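Local coordinates for putative branched-chain amino acid ABC transporter (Rhodospirillum rubrum ATCC 11170, PDB 3HUT), which probably binds branched-chain or related amino acids in the periplasm and hands them to an ABC transporter for uptake, at residues A[26-31]-A[48-53]; A[32-37]-A[281-286]; A[132-137]-A[222-227]; A[140-145]-A[161-166]. All blocks are in the same frame, centred on the assembly; numbering follows the deposited sequence.

Contact 1: residues A[26-31]-A[48-53]; sequences EAARLQ and ILYADS
Tyr50 and Ala28 make the main touch between the strand 48-52 and the helix 26-31, and the tyrosine is easily followed from root to tip. Its CB points from the strand toward the helix, and a chi1 of -64° sets CG anti to the carbonyl carbon, which brings the ring alongside its own strand neighbour Ile48. The ring then lies over that residue: Ile48 CG2 sits 3.5 Å above the ring plane, over its centre, one face of the tyrosine being covered from within the strand. Farther out, Tyr50 CZ comes 4.2 Å from Ala28 CB. The tip makes the closest approach, Tyr50 OH lying 3.2 Å from Ala28 CB, with the methyl at the ring edge near its plane. No hydrogen bond links the two segments. Ile48 reaches the same methyl from its other branch, Ile48 CD1 standing 4.5 Å from Ala28 CB, and outside the segments it also packs on Leu32. A small residue at Ala28 thus receives both strand side chains, while Arg29 turns away to a salt bridge with Asp33. The segments 26-31 and 48-52 run antiparallel (174°), their axes 11.3 Å apart, as expected within a beta-alpha-beta crossover, here strand 5-11, helix 18-37 and strand 46-52.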
loop_
_atom_site.group_PDB
_atom_site.type_symbol
_atom_site.label_atom_id
_atom_site.label_comp_id
_atom_site.label_asym_id
_atom_site.label_seq_id
_atom_site.Cartn_x
_atom_site.Cartn_y
_atom_site.Cartn_z
ATOM N N GLU A 26 -14.392 0.517 -9.608
ATOM C CA GLU A 26 -15.372 1.162 -8.742
ATOM C C GLU A 26 -14.766 2.448 -8.180
ATOM O O GLU A 26 -15.399 3.501 -8.178
ATOM C CB GLU A 26 -15.770 0.231 -7.596
ATOM C CG GLU A 26 -16.510 -1.026 -8.036
ATOM C CD GLU A 26 -17.017 -1.846 -6.863
ATOM O OE1 GLU A 26 -16.259 -2.025 -5.887
ATOM O OE2 GLU A 26 -18.171 -2.320 -6.919
ATOM N N ALA A 27 -13.525 2.353 -7.718
ATOM C CA ALA A 27 -12.825 3.499 -7.157
ATOM C C ALA A 27 -12.528 4.536 -8.235
ATOM O O ALA A 27 -12.698 5.739 -8.015
ATOM C CB ALA A 27 -11.529 3.042 -6.498
ATOM N N ALA A 28 -12.087 4.069 -9.400
ATOM C CA ALA A 28 -11.764 4.962 -10.512
ATOM C C ALA A 28 -12.956 5.831 -10.890
ATOM O O ALA A 28 -12.831 7.048 -11.053
ATOM C CB ALA A 28 -11.318 4.150 -11.724
ATOM N N ARG A 29 -14.109 5.193 -11.029
ATOM C CA ARG A 29 -15.342 5.878 -11.396
ATOM C C ARG A 29 -15.673 7.015 -10.430
ATOM O O ARG A 29 -16.018 8.117 -10.851
ATOM C CB ARG A 29 -16.486 4.857 -11.437
ATOM C CG ARG A 29 -17.896 5.430 -11.375
ATOM C CD ARG A 29 -18.318 6.115 -12.662
ATOM N NE ARG A 29 -19.759 6.368 -12.672
ATOM C CZ ARG A 29 -20.407 7.010 -13.639
ATOM N NH1 ARG A 29 -19.744 7.473 -14.690
ATOM N NH2 ARG A 29 -21.721 7.184 -13.558
ATOM N N LEU A 30 -15.567 6.744 -9.135
ATOM C CA LEU A 30 -15.872 7.752 -8.123
ATOM C C LEU A 30 -14.955 8.971 -8.255
ATOM O O LEU A 30 -15.416 10.111 -8.272
ATOM C CB LEU A 30 -15.721 7.145 -6.728
ATOM C CG LEU A 30 -16.353 7.888 -5.550
ATOM C CD1 LEU A 30 -17.852 8.005 -5.761
ATOM C CD2 LEU A 30 -16.073 7.125 -4.264
ATOM N N GLN A 31 -13.654 8.720 -8.345
ATOM C CA GLN A 31 -12.661 9.785 -8.470
ATOM C C GLN A 31 -12.836 10.586 -9.766
ATOM O O GLN A 31 -12.867 11.822 -9.753
ATOM C CB GLN A 31 -11.259 9.174 -8.425
ATOM C CG GLN A 31 -10.109 10.164 -8.265
ATOM C CD GLN A 31 -10.074 10.820 -6.892
ATOM O OE1 GLN A 31 -10.743 11.830 -6.651
ATOM N NE2 GLN A 31 -9.296 10.238 -5.978
ATOM N N ILE A 48 -11.538 7.658 -19.142
ATOM C CA ILE A 48 -10.627 6.537 -18.992
ATOM C C ILE A 48 -11.000 5.379 -19.916
ATOM O O ILE A 48 -12.162 4.970 -20.000
ATOM C CB ILE A 48 -10.601 6.024 -17.530
ATOM C CG1 ILE A 48 -9.954 7.077 -16.623
ATOM C CG2 ILE A 48 -9.851 4.705 -17.451
ATOM C CD1 ILE A 48 -9.980 6.721 -15.148
ATOM N N LEU A 49 -9.998 4.871 -20.617
ATOM C CA LEU A 49 -10.175 3.744 -21.513
ATOM C C LEU A 49 -9.613 2.531 -20.777
ATOM O O LEU A 49 -8.403 2.423 -20.562
ATOM C CB LEU A 49 -9.407 3.984 -22.815
ATOM C CG LEU A 49 -9.620 3.003 -23.972
ATOM C CD1 LEU A 49 -9.012 3.587 -25.252
ATOM C CD2 LEU A 49 -8.999 1.661 -23.639
ATOM N N TYR A 50 -10.500 1.631 -20.375
ATOM C CA TYR A 50 -10.107 0.423 -19.661
ATOM C C TYR A 50 -9.764 -0.713 -20.614
ATOM O O TYR A 50 -10.296 -0.791 -21.720
ATOM C CB TYR A 50 -11.249 -0.039 -18.757
ATOM C CG TYR A 50 -11.587 0.926 -17.653
ATOM C CD1 TYR A 50 -10.878 0.916 -16.454
ATOM C CD2 TYR A 50 -12.616 1.852 -17.807
ATOM C CE1 TYR A 50 -11.188 1.807 -15.431
ATOM C CE2 TYR A 50 -12.935 2.751 -16.790
ATOM C CZ TYR A 50 -12.214 2.719 -15.602
ATOM O OH TYR A 50 -12.537 3.586 -14.580
ATOM N N ALA A 51 -8.878 -1.596 -20.170
ATOM C CA ALA A 51 -8.482 -2.758 -20.962
ATOM C C ALA A 51 -8.266 -3.930 -20.010
ATOM O O ALA A 51 -7.531 -3.810 -19.025
ATOM C CB ALA A 51 -7.202 -2.462 -21.741
ATOM N N ASP A 52 -8.919 -5.053 -20.299
ATOM C CA ASP A 52 -8.799 -6.251 -19.470
ATOM C C ASP A 52 -7.462 -6.950 -19.716
ATOM O O ASP A 52 -7.270 -7.606 -20.738
ATOM C CB ASP A 52 -9.953 -7.213 -19.777
ATOM C CG ASP A 52 -9.945 -8.451 -18.893
ATOM O OD1 ASP A 52 -9.081 -8.561 -17.994
ATOM O OD2 ASP A 52 -10.815 -9.319 -19.103
ATOM N N SER A 53 -6.540 -6.813 -18.771
ATOM C CA SER A 53 -5.227 -7.430 -18.895
ATOM C C SER A 53 -5.234 -8.912 -18.510
ATOM O O SER A 53 -4.295 -9.642 -18.826
ATOM C CB SER A 53 -4.223 -6.707 -18.003
ATOM O OG SER A 53 -4.469 -7.016 -16.640
#

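Contact 2: residues A[32-37]-A[281-286]; sequences LDRFNA and HGYDAV
Arg34 and Tyr283 meet with the phenol oxygen over one face of the guanidinium: Tyr283 OH stands 2.9 Å above the plane of the Arg34 group, over its centre, and 3.0 Å from Arg34 CZ. Because the oxygen lies above the plane, the N-H groups point past it, and even Arg34 NH1, 3.0 Å from Tyr283 OH, makes no hydrogen bond to it. The two side chains cross at about a right angle, with guanidinium and ring planes 60° apart. The oxygen is packed over the guanidinium face, where the positive charge may favour it electrostatically. Behind it, an arginine chain extended from CG to NE carries the group out from the helix, while Tyr283 CG, anti to its backbone N (chi1 -174°), swings the ring toward helix 18-37. A second, looser touch sets Val286 CG1 4.4 Å from the backbone, at Leu32 N. Farther out, the Tyr283 ring stacks with Phe263 and packs on Ala27 and Leu30, and Arg34 rests on Glu262 and Ala266. Helix 18-37 is therefore flanked by helices 277-296 and 258-271, while Leu32 packs on Val46 of strand 46-52, which joins the helix layer to the sheet.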
loop_
_atom_site.group_PDB
_atom_site.type_symbol
_atom_site.label_atom_id
_atom_site.label_comp_id
_atom_site.label_asym_id
_atom_site.label_seq_id
_atom_site.Cartn_x
_atom_site.Cartn_y
_atom_site.Cartn_z
ATOM N N LEU A 32 -12.940 9.878 -10.887
ATOM C CA LEU A 32 -13.092 10.528 -12.181
ATOM C C LEU A 32 -14.342 11.399 -12.216
ATOM O O LEU A 32 -14.294 12.555 -12.641
ATOM C CB LEU A 32 -13.165 9.482 -13.298
ATOM C CG LEU A 32 -13.177 10.045 -14.720
ATOM C CD1 LEU A 32 -11.847 10.737 -15.003
ATOM C CD2 LEU A 32 -13.416 8.926 -15.713
ATOM N N ASP A 33 -15.465 10.851 -11.768
ATOM C CA ASP A 33 -16.698 11.616 -11.774
ATOM C C ASP A 33 -16.547 12.894 -10.957
ATOM O O ASP A 33 -16.984 13.962 -11.390
ATOM C CB ASP A 33 -17.863 10.768 -11.249
ATOM C CG ASP A 33 -18.327 9.731 -12.257
ATOM O OD1 ASP A 33 -17.857 9.762 -13.417
ATOM O OD2 ASP A 33 -19.166 8.885 -11.891
ATOM N N ARG A 34 -15.908 12.800 -9.791
ATOM C CA ARG A 34 -15.717 13.986 -8.955
ATOM C C ARG A 34 -14.840 15.004 -9.664
ATOM O O ARG A 34 -15.150 16.195 -9.688
ATOM C CB ARG A 34 -15.066 13.626 -7.616
ATOM C CG ARG A 34 -15.872 12.674 -6.766
ATOM C CD ARG A 34 -15.375 12.664 -5.330
ATOM N NE ARG A 34 -15.762 11.440 -4.635
ATOM C CZ ARG A 34 -15.556 11.213 -3.340
ATOM N NH1 ARG A 34 -14.972 12.133 -2.583
ATOM N NH2 ARG A 34 -15.913 10.051 -2.808
ATOM N N PHE A 35 -13.740 14.525 -10.235
ATOM C CA PHE A 35 -12.800 15.382 -10.947
ATOM C C PHE A 35 -13.502 16.146 -12.070
ATOM O O PHE A 35 -13.410 17.372 -12.149
ATOM C CB PHE A 35 -11.661 14.535 -11.528
ATOM C CG PHE A 35 -10.559 15.343 -12.159
ATOM C CD1 PHE A 35 -9.618 15.997 -11.370
ATOM C CD2 PHE A 35 -10.465 15.449 -13.543
ATOM C CE1 PHE A 35 -8.594 16.746 -11.953
ATOM C CE2 PHE A 35 -9.451 16.192 -14.133
ATOM C CZ PHE A 35 -8.512 16.843 -13.338
ATOM N N ASN A 36 -14.204 15.427 -12.939
ATOM C CA ASN A 36 -14.900 16.075 -14.042
ATOM C C ASN A 36 -15.984 17.017 -13.532
ATOM O O ASN A 36 -16.190 18.096 -14.088
ATOM C CB ASN A 36 -15.503 15.033 -14.986
ATOM C CG ASN A 36 -14.444 14.306 -15.802
ATOM O OD1 ASN A 36 -13.475 14.912 -16.256
ATOM N ND2 ASN A 36 -14.634 13.008 -16.005
ATOM N N ALA A 37 -16.664 16.614 -12.465
ATOM C CA ALA A 37 -17.712 17.440 -11.882
ATOM C C ALA A 37 -17.115 18.753 -11.384
ATOM O O ALA A 37 -17.780 19.788 -11.388
ATOM C CB ALA A 37 -18.378 16.705 -10.730
ATOM N N HIS A 281 -6.154 2.380 -2.737
ATOM C CA HIS A 281 -4.972 2.728 -3.513
ATOM C C HIS A 281 -5.368 3.011 -4.959
ATOM O O HIS A 281 -4.747 3.833 -5.628
ATOM C CB HIS A 281 -3.944 1.596 -3.432
ATOM C CG HIS A 281 -3.249 1.520 -2.109
ATOM N ND1 HIS A 281 -2.191 2.341 -1.776
ATOM C CD2 HIS A 281 -3.496 0.767 -1.012
ATOM C CE1 HIS A 281 -1.820 2.094 -0.533
ATOM N NE2 HIS A 281 -2.597 1.144 -0.046
ATOM N N GLY A 282 -6.410 2.336 -5.434
ATOM C CA GLY A 282 -6.875 2.565 -6.789
ATOM C C GLY A 282 -7.493 3.949 -6.849
ATOM O O GLY A 282 -7.371 4.666 -7.847
ATOM N N TYR A 283 -8.162 4.330 -5.763
ATOM C CA TYR A 283 -8.789 5.642 -5.675
ATOM C C TYR A 283 -7.703 6.719 -5.734
ATOM O O TYR A 283 -7.796 7.667 -6.518
ATOM C CB TYR A 283 -9.565 5.769 -4.359
ATOM C CG TYR A 283 -10.382 7.040 -4.235
ATOM C CD1 TYR A 283 -11.460 7.289 -5.087
ATOM C CD2 TYR A 283 -10.099 7.979 -3.243
ATOM C CE1 TYR A 283 -12.241 8.442 -4.949
ATOM C CE2 TYR A 283 -10.871 9.135 -3.097
ATOM C CZ TYR A 283 -11.942 9.359 -3.952
ATOM O OH TYR A 283 -12.714 10.498 -3.808
ATOM N N ASP A 284 -6.674 6.570 -4.901
ATOM C CA ASP A 284 -5.586 7.541 -4.869
ATOM C C ASP A 284 -4.780 7.563 -6.163
ATOM O O ASP A 284 -4.320 8.622 -6.594
ATOM C CB ASP A 284 -4.639 7.262 -3.693
ATOM C CG ASP A 284 -5.167 7.802 -2.375
ATOM O OD1 ASP A 284 -6.250 8.425 -2.375
ATOM O OD2 ASP A 284 -4.492 7.604 -1.337
ATOM N N ALA A 285 -4.602 6.399 -6.781
ATOM C CA ALA A 285 -3.838 6.334 -8.020
ATOM C C ALA A 285 -4.501 7.225 -9.066
ATOM O O ALA A 285 -3.838 8.055 -9.702
ATOM C CB ALA A 285 -3.749 4.889 -8.517
ATOM N N VAL A 286 -5.808 7.060 -9.238
ATOM C CA VAL A 286 -6.545 7.865 -10.202
ATOM C C VAL A 286 -6.458 9.350 -9.834
ATOM O O VAL A 286 -6.215 10.202 -10.693
ATOM C CB VAL A 286 -8.028 7.431 -10.272
ATOM C CG1 VAL A 286 -8.813 8.392 -11.146
ATOM C CG2 VAL A 286 -8.127 6.009 -10.831
#

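Contact 3: residues A[132-137]-A[222-227]; sequences AWMIGD and PVYGSS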
loop_
_atom_site.group_PDB
_atom_site.type_symbol
_atom_site.label_atom_id
_atom_site.label_comp_id
_atom_site.label_asym_id
_atom_site.label_seq_id
_atom_site.Cartn_x
_atom_site.Cartn_y
_atom_site.Cartn_z
ATOM N N ALA A 132 11.425 3.641 14.050
ATOM C CA ALA A 132 11.459 5.013 14.561
ATOM C C ALA A 132 10.352 5.227 15.594
ATOM O O ALA A 132 10.543 5.921 16.593
ATOM C CB ALA A 132 11.302 6.016 13.409
ATOM N N TRP A 133 9.196 4.622 15.345
ATOM C CA TRP A 133 8.053 4.733 16.242
ATOM C C TRP A 133 8.389 4.122 17.612
ATOM O O TRP A 133 8.167 4.738 18.658
ATOM C CB TRP A 133 6.854 4.014 15.608
ATOM C CG TRP A 133 5.569 4.028 16.404
ATOM C CD1 TRP A 133 5.307 4.715 17.557
ATOM C CD2 TRP A 133 4.370 3.311 16.086
ATOM N NE1 TRP A 133 4.018 4.466 17.977
ATOM C CE2 TRP A 133 3.422 3.608 17.091
ATOM C CE3 TRP A 133 4.005 2.445 15.045
ATOM C CZ2 TRP A 133 2.129 3.065 17.088
ATOM C CZ3 TRP A 133 2.715 1.907 15.043
ATOM C CH2 TRP A 133 1.797 2.222 16.057
HETATM N N MSE A 134 8.941 2.917 17.605
HETATM C CA MSE A 134 9.294 2.262 18.856
HETATM C C MSE A 134 10.409 2.986 19.612
HETATM O O MSE A 134 10.397 3.044 20.842
HETATM C CB MSE A 134 9.656 0.802 18.589
HETATM C CG MSE A 134 8.444 -0.016 18.174
HETATM SE SE MSE A 134 8.801 -1.869 17.797
HETATM C CE MSE A 134 8.903 -2.534 19.604
ATOM N N ILE A 135 11.368 3.540 18.881
ATOM C CA ILE A 135 12.455 4.290 19.507
ATOM C C ILE A 135 11.820 5.522 20.143
ATOM O O ILE A 135 12.144 5.899 21.272
ATOM C CB ILE A 135 13.497 4.752 18.459
ATOM C CG1 ILE A 135 14.264 3.546 17.905
ATOM C CG2 ILE A 135 14.446 5.783 19.076
ATOM C CD1 ILE A 135 15.224 2.879 18.909
ATOM N N GLY A 136 10.901 6.140 19.406
ATOM C CA GLY A 136 10.218 7.323 19.896
ATOM C C GLY A 136 9.409 7.041 21.148
ATOM O O GLY A 136 9.216 7.930 21.978
ATOM N N ASP A 137 8.932 5.805 21.283
ATOM C CA ASP A 137 8.149 5.419 22.454
ATOM C C ASP A 137 9.028 4.974 23.616
ATOM O O ASP A 137 8.523 4.494 24.634
ATOM C CB ASP A 137 7.145 4.317 22.094
ATOM C CG ASP A 137 5.932 4.860 21.364
ATOM O OD1 ASP A 137 5.862 6.094 21.187
ATOM O OD2 ASP A 137 5.048 4.065 20.970
ATOM N N PRO A 222 4.485 -5.235 25.559
ATOM C CA PRO A 222 3.712 -4.555 24.517
ATOM C C PRO A 222 4.106 -5.118 23.151
ATOM O O PRO A 222 5.234 -5.579 22.961
ATOM C CB PRO A 222 4.105 -3.086 24.694
ATOM C CG PRO A 222 5.502 -3.169 25.224
ATOM C CD PRO A 222 5.416 -4.304 26.226
ATOM N N VAL A 223 3.177 -5.075 22.203
ATOM C CA VAL A 223 3.428 -5.604 20.870
ATOM C C VAL A 223 3.112 -4.605 19.767
ATOM O O VAL A 223 2.074 -3.944 19.793
ATOM C CB VAL A 223 2.586 -6.873 20.622
ATOM C CG1 VAL A 223 2.763 -7.352 19.172
ATOM C CG2 VAL A 223 2.996 -7.964 21.602
ATOM N N TYR A 224 4.028 -4.497 18.807
ATOM C CA TYR A 224 3.865 -3.621 17.648
ATOM C C TYR A 224 3.943 -4.566 16.459
ATOM O O TYR A 224 4.576 -5.620 16.550
ATOM C CB TYR A 224 5.006 -2.606 17.555
ATOM C CG TYR A 224 4.965 -1.502 18.588
ATOM C CD1 TYR A 224 4.692 -0.186 18.216
ATOM C CD2 TYR A 224 5.223 -1.768 19.932
ATOM C CE1 TYR A 224 4.682 0.845 19.158
ATOM C CE2 TYR A 224 5.216 -0.747 20.880
ATOM C CZ TYR A 224 4.946 0.558 20.485
ATOM O OH TYR A 224 4.952 1.576 21.415
ATOM N N GLY A 225 3.316 -4.212 15.347
ATOM C CA GLY A 225 3.377 -5.111 14.215
ATOM C C GLY A 225 3.116 -4.502 12.855
ATOM O O GLY A 225 2.759 -3.331 12.725
ATOM N N SER A 226 3.296 -5.338 11.842
ATOM C CA SER A 226 3.107 -4.975 10.451
ATOM C C SER A 226 1.667 -4.597 10.126
ATOM O O SER A 226 0.726 -4.987 10.828
ATOM C CB SER A 226 3.522 -6.158 9.569
ATOM O OG SER A 226 3.094 -5.985 8.227
ATOM N N SER A 227 1.506 -3.839 9.045
ATOM C CA SER A 227 0.188 -3.441 8.565
ATOM C C SER A 227 -0.562 -4.701 8.126
ATOM O O SER A 227 -1.778 -4.678 7.928
ATOM C CB SER A 227 0.331 -2.494 7.367
ATOM O OG SER A 227 1.173 -3.064 6.374
#
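Asp137 OD2 accepts a short hydrogen bond from Tyr224 OH, 2.5 Å long, through the anti lone pair of the carboxylate oxygen. The bond joins the end of helix 126-136 to strand 223-225, an inner strand of the sheet in the second lobe of this periplasmic-binding-protein fold, and Arg246 hydrogen-bonds the same hydroxyl, so that the phenol oxygen has two partners, Asp137 OD2 and Arg246 NH1. Arg246, only a long, weak ion pair from Asp137 OD2, would probably help to stabilise the negative carboxylate. The ring itself is wedged among helix side chains. Its edge turns to the face of Trp133 in a T-shaped pair, the planes 84° apart and the centroids of the six-membered rings 5.1 Å apart. Over one of its own faces lies selenomethionine Met134, whose CG is 3.8 Å from the Tyr224 ring centroid in a CH-pi contact. The selenium, oblique to the ring, makes a Met-aromatic contact, and the bend at chi3 (78°) brings Met134 CE to 3.8 Å from Tyr224 CD2. Replacing Tyr224 with an alanine would probably leave Asp137 and Arg246 without their shared hydroxyl and open a gap beside Trp133 and Met134. The closest carbon approach to the indole is Tyr224 CE1, 3.7 Å from Trp133 CE2.

Contact 4: residues A[140-145]-A[161-166]; sequences TSVAVI and KAFELR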
loop_
_atom_site.group_PDB
_atom_site.type_symbol
_atom_site.label_atom_id
_atom_site.label_comp_id
_atom_site.label_asym_id
_atom_site.label_seq_id
_atom_site.Cartn_x
_atom_site.Cartn_y
_atom_site.Cartn_z
ATOM N N THR A 140 14.494 0.372 23.675
ATOM C CA THR A 140 15.893 0.243 23.291
ATOM C C THR A 140 16.280 -1.207 23.031
ATOM O O THR A 140 17.368 -1.478 22.532
ATOM C CB THR A 140 16.823 0.826 24.369
ATOM O OG1 THR A 140 16.503 0.249 25.639
ATOM C CG2 THR A 140 16.658 2.328 24.446
ATOM N N SER A 141 15.393 -2.139 23.381
ATOM C CA SER A 141 15.649 -3.559 23.143
ATOM C C SER A 141 14.332 -4.202 22.733
ATOM O O SER A 141 13.315 -4.041 23.409
ATOM C CB SER A 141 16.182 -4.252 24.398
ATOM O OG SER A 141 15.135 -4.505 25.315
ATOM N N VAL A 142 14.347 -4.935 21.628
ATOM C CA VAL A 142 13.128 -5.562 21.149
ATOM C C VAL A 142 13.360 -6.968 20.610
ATOM O O VAL A 142 14.491 -7.371 20.321
ATOM C CB VAL A 142 12.496 -4.701 20.024
ATOM C CG1 VAL A 142 13.412 -4.703 18.805
ATOM C CG2 VAL A 142 11.103 -5.214 19.666
ATOM N N ALA A 143 12.269 -7.710 20.489
ATOM C CA ALA A 143 12.304 -9.053 19.945
ATOM C C ALA A 143 11.618 -8.915 18.593
ATOM O O ALA A 143 10.563 -8.284 18.493
ATOM C CB ALA A 143 11.521 -10.014 20.840
ATOM N N VAL A 144 12.220 -9.470 17.549
ATOM C CA VAL A 144 11.614 -9.394 16.232
ATOM C C VAL A 144 11.216 -10.791 15.783
ATOM O O VAL A 144 12.040 -11.704 15.761
ATOM C CB VAL A 144 12.576 -8.811 15.184
ATOM C CG1 VAL A 144 11.901 -8.818 13.811
ATOM C CG2 VAL A 144 12.990 -7.390 15.575
ATOM N N ILE A 145 9.944 -10.955 15.449
ATOM C CA ILE A 145 9.441 -12.234 14.976
ATOM C C ILE A 145 8.873 -11.957 13.593
ATOM O O ILE A 145 7.971 -11.132 13.447
ATOM C CB ILE A 145 8.320 -12.774 15.880
ATOM C CG1 ILE A 145 8.798 -12.828 17.328
ATOM C CG2 ILE A 145 7.909 -14.168 15.416
ATOM C CD1 ILE A 145 7.755 -13.355 18.284
ATOM N N LYS A 161 17.568 -2.955 10.880
ATOM C CA LYS A 161 18.604 -1.998 10.511
ATOM C C LYS A 161 18.291 -0.601 11.046
ATOM O O LYS A 161 19.163 0.069 11.596
ATOM C CB LYS A 161 18.755 -1.948 8.988
ATOM C CG LYS A 161 19.953 -1.144 8.517
ATOM C CD LYS A 161 20.097 -1.194 7.004
ATOM C CE LYS A 161 21.331 -0.430 6.548
ATOM N NZ LYS A 161 21.509 -0.486 5.071
ATOM N N ALA A 162 17.044 -0.167 10.888
ATOM C CA ALA A 162 16.631 1.157 11.355
ATOM C C ALA A 162 16.692 1.276 12.874
ATOM O O ALA A 162 17.084 2.316 13.413
ATOM C CB ALA A 162 15.219 1.464 10.871
ATOM N N PHE A 163 16.296 0.213 13.562
ATOM C CA PHE A 163 16.295 0.212 15.020
ATOM C C PHE A 163 17.724 0.327 15.560
ATOM O O PHE A 163 18.003 1.149 16.433
ATOM C CB PHE A 163 15.633 -1.073 15.529
ATOM C CG PHE A 163 15.210 -1.019 16.970
ATOM C CD1 PHE A 163 14.189 -0.165 17.381
ATOM C CD2 PHE A 163 15.807 -1.853 17.911
ATOM C CE1 PHE A 163 13.767 -0.145 18.713
ATOM C CE2 PHE A 163 15.393 -1.839 19.245
ATOM C CZ PHE A 163 14.370 -0.983 19.644
ATOM N N GLU A 164 18.626 -0.494 15.033
ATOM C CA GLU A 164 20.020 -0.481 15.468
ATOM C C GLU A 164 20.705 0.835 15.091
ATOM O O GLU A 164 21.607 1.297 15.788
ATOM C CB GLU A 164 20.767 -1.678 14.858
ATOM C CG GLU A 164 20.142 -3.029 15.213
ATOM C CD GLU A 164 20.845 -4.214 14.562
ATOM O OE1 GLU A 164 21.404 -4.047 13.458
ATOM O OE2 GLU A 164 20.821 -5.320 15.146
ATOM N N LEU A 165 20.277 1.439 13.987
ATOM C CA LEU A 165 20.849 2.711 13.556
ATOM C C LEU A 165 20.532 3.775 14.599
ATOM O O LEU A 165 21.300 4.712 14.796
ATOM C CB LEU A 165 20.260 3.142 12.208
ATOM C CG LEU A 165 20.659 4.543 11.717
ATOM C CD1 LEU A 165 22.163 4.605 11.504
ATOM C CD2 LEU A 165 19.922 4.868 10.423
ATOM N N ARG A 166 19.389 3.620 15.263
ATOM C CA ARG A 166 18.953 4.560 16.283
ATOM C C ARG A 166 19.419 4.179 17.688
ATOM O O ARG A 166 18.977 4.764 18.672
ATOM C CB ARG A 166 17.425 4.692 16.239
ATOM C CG ARG A 166 16.945 5.324 14.941
ATOM C CD ARG A 166 15.441 5.315 14.801
ATOM N NE ARG A 166 15.004 6.153 13.684
ATOM C CZ ARG A 166 15.250 5.898 12.402
ATOM N NH1 ARG A 166 15.932 4.819 12.046
ATOM N NH2 ARG A 166 14.819 6.736 11.470
#
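Two first torsions bring Val142 and Phe163 together. In the valine, chi1 of 66° puts CG1 between the backbone N and the carbonyl carbon, from where this branch is presented to the helix; in the phenylalanine, chi1 of -163° sends CG anti to the backbone N and the ring toward the strand. The result is a methyl laid over an aromatic face. Val142 CG1 comes 3.5 Å from Phe163 CE2, and it lies 4.0 Å from the centroid of the Phe163 ring, 30° off the ring normal, a CH-pi contact displaced toward CE2, while Val142 CB approaches CE2 and CZ. The side chains meet at a slant. The rest of the contact is with backbone: at the ring edge, near its plane, Ser141 N stands 4.0 Å from Phe163 CZ, and Thr140 O is 3.9 Å from Phe163 CE2. No hydrogen bond crosses between the segments. The packing belongs to a beta-alpha-beta unit, strand 141-147, helix 150-165 and strand 169-176, in which the last turns of the helix lie against the start of the first strand. With an alanine in place of Phe163, the methyl of Val142 is likely to lose its aromatic floor, and space to open beside Ile135 of helix 126-136. Just beyond, at the helix end, Ala162 O takes two donors: the backbone N of Arg166 and, on the opposite face of its plane, Arg166 NH1 at 3.1 Å, with the acceptor lying in the guanidinium plane.

In the fold
The four contacts fall into two groups, one in each lobe, on opposite sides of the chain's centre. Contacts 1 and 2, with centres 9 Å apart, share helix 18-37, and Gln31 NE2 probably hydrogen-bonds Tyr283 O, 3.0 Å away, to join them. Contacts 3 and 4, 10 Å apart between centres, meet where Ile135 CD1 packs 3.4 Å from Phe163 CE1 and reach the same mixed sheet. Between the groups, the centres of contacts 1 and 3 are 37 Å apart, yet contacts 2 and 3 come within about 9 Å at their nearest atoms. This division is consistent with a two-lobed binding protein, whose ligand, as in relatives, would lie in the cleft between lobes.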